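Local coordinates for phosphate-binding protein pstS 2 (Streptococcus pneumoniae, PDB 4H1X) that probably serves as the solute-binding component of an ABC transporter complex that imports phosphate into the cell, at residues A[120-123]-A[124-127]. Sequence-based numbering, arbitrary orientation. Where two conformers were deposited one is given.
Sequences DFIS and FIHS
Phe121 and Ile125, one turn apart in the second half of the alpha-helix 116-126, meet through a CH-pi contact. Ile125 CD1 lies over one face of the Phe121 ring, shifted toward its rim and 4.0 Å from the ring centroid; the closest ring atom is Phe121 CE2, 3.8 Å from Ile125 CD1. With chi2 of Ile125 extended (170°), CD1 is carried out along the helix flank to the aromatic ring. In the modelled conformer of Ile122, one of two, the next pair along the chain, Ile122 and His126, lie side by side and point the same way, with Ile122 CG2 3.5 Å from His126 CE1. Ile122 O sits above one face of the imidazole, offset toward its rim. That same carbonyl oxygen accepts the helical i+4 to i bond from His126 N at 2.9 Å, and equivalent bonds run from Phe124 N to Asp120 O and from Ile125 N to Phe121 O.

In the surrounding fold, consistent with a periplasmic binding protein, helix 164-180 and strand 207-210 pack against this helix. Phe121 packs edge-to-face with Tyr177 and touches Met170, both of helix 164-180, and also reaches Ile207 of strand 207-210. Asp120 OD2 is gripped by the hydroxyls of Tyr177 and Tyr149, and Phe124 meets the Tyr149 ring edge-to-face. His126 NE2 is bonded to Asp225 OD2, a bond that would restrain rotation of the imidazole. At the helix end Ser127 is also the N-cap of helix 128-136, its OG bonded to Gly130 N; Phe124 O accepts from both Ser127 N, at 3.1 Å, and Ser127 OG, at 2.6 Å.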
loop_
_atom_site.group_PDB
_atom_site.type_symbol
_atom_site.label_atom_id
_atom_site.label_comp_id
_atom_site.label_asym_id
_atom_site.label_seq_id
_atom_site.Cartn_x
_atom_site.Cartn_y
_atom_site.Cartn_z
ATOM N N ASP A 120 -6.825 -23.398 0.074
ATOM C CA ASP A 120 -6.308 -23.653 -1.280
ATOM C C ASP A 120 -5.974 -22.311 -1.970
ATOM O O ASP A 120 -4.958 -22.200 -2.663
ATOM C CB ASP A 120 -7.309 -24.459 -2.108
ATOM C CG ASP A 120 -6.727 -24.897 -3.441
ATOM O OD1 ASP A 120 -5.809 -25.745 -3.436
ATOM O OD2 ASP A 120 -7.080 -24.286 -4.467
ATOM N N PHE A 121 -6.828 -21.300 -1.765
ATOM C CA PHE A 121 -6.589 -19.962 -2.322
ATOM C C PHE A 121 -5.292 -19.356 -1.714
ATOM O O PHE A 121 -4.476 -18.805 -2.463
ATOM C CB PHE A 121 -7.794 -19.048 -2.093
ATOM C CG PHE A 121 -7.671 -17.664 -2.699
ATOM C CD1 PHE A 121 -7.214 -17.492 -4.003
ATOM C CD2 PHE A 121 -8.006 -16.537 -1.966
ATOM C CE1 PHE A 121 -7.140 -16.208 -4.576
ATOM C CE2 PHE A 121 -7.931 -15.257 -2.540
ATOM C CZ PHE A 121 -7.467 -15.104 -3.827
ATOM N N ILE A 122 -5.072 -19.506 -0.381
ATOM C CA ILE A 122 -3.853 -19.042 0.313
ATOM C C ILE A 122 -2.633 -19.739 -0.303
ATOM O O ILE A 122 -1.598 -19.113 -0.518
ATOM C CB ILE A 122 -3.939 -19.290 1.863
ATOM C CG1 ILE A 122 -5.072 -18.488 2.546
ATOM C CG2 ILE A 122 -2.591 -19.102 2.582
ATOM C CD1 ILE A 122 -5.125 -17.032 2.307
ATOM N N SER A 123 -2.758 -21.068 -0.574
ATOM C CA SER A 123 -1.663 -21.851 -1.172
ATOM C C SER A 123 -1.307 -21.259 -2.540
ATOM O O SER A 123 -0.131 -21.110 -2.873
ATOM C CB SER A 123 -2.036 -23.327 -1.282
ATOM O OG SER A 123 -2.249 -23.889 0.005
ATOM N N PHE A 124 -2.332 -20.882 -3.315
ATOM C CA PHE A 124 -2.111 -20.256 -4.634
ATOM C C PHE A 124 -1.370 -18.927 -4.457
ATOM O O PHE A 124 -0.425 -18.655 -5.173
ATOM C CB PHE A 124 -3.457 -20.007 -5.340
ATOM C CG PHE A 124 -3.250 -19.279 -6.656
ATOM C CD1 PHE A 124 -2.796 -19.962 -7.786
ATOM C CD2 PHE A 124 -3.385 -17.892 -6.732
ATOM C CE1 PHE A 124 -2.572 -19.295 -8.985
ATOM C CE2 PHE A 124 -3.105 -17.214 -7.926
ATOM C CZ PHE A 124 -2.703 -17.922 -9.044
ATOM N N ILE A 125 -1.808 -18.099 -3.510
ATOM C CA ILE A 125 -1.162 -16.806 -3.251
ATOM C C ILE A 125 0.323 -17.010 -2.862
ATOM O O ILE A 125 1.187 -16.225 -3.286
ATOM C CB ILE A 125 -1.919 -16.037 -2.157
ATOM C CG1 ILE A 125 -3.324 -15.591 -2.652
ATOM C CG2 ILE A 125 -1.085 -14.807 -1.689
ATOM C CD1 ILE A 125 -4.264 -15.009 -1.490
ATOM N N HIS A 126 0.608 -18.066 -2.104
ATOM C CA HIS A 126 1.972 -18.395 -1.654
ATOM C C HIS A 126 2.834 -18.997 -2.759
ATOM O O HIS A 126 4.056 -18.959 -2.656
ATOM C CB HIS A 126 1.907 -19.361 -0.452
ATOM C CG HIS A 126 1.519 -18.664 0.814
ATOM N ND1 HIS A 126 1.034 -19.360 1.912
ATOM C CD2 HIS A 126 1.532 -17.342 1.106
ATOM C CE1 HIS A 126 0.833 -18.449 2.851
ATOM N NE2 HIS A 126 1.109 -17.222 2.407
ATOM N N SER A 127 2.219 -19.526 -3.809
ATOM C CA SER A 127 2.935 -20.234 -4.881
ATOM C C SER A 127 3.804 -19.326 -5.747
ATOM O O SER A 127 3.644 -18.101 -5.723
ATOM C CB SER A 127 1.942 -20.948 -5.786
ATOM O OG SER A 127 1.237 -20.041 -6.617
#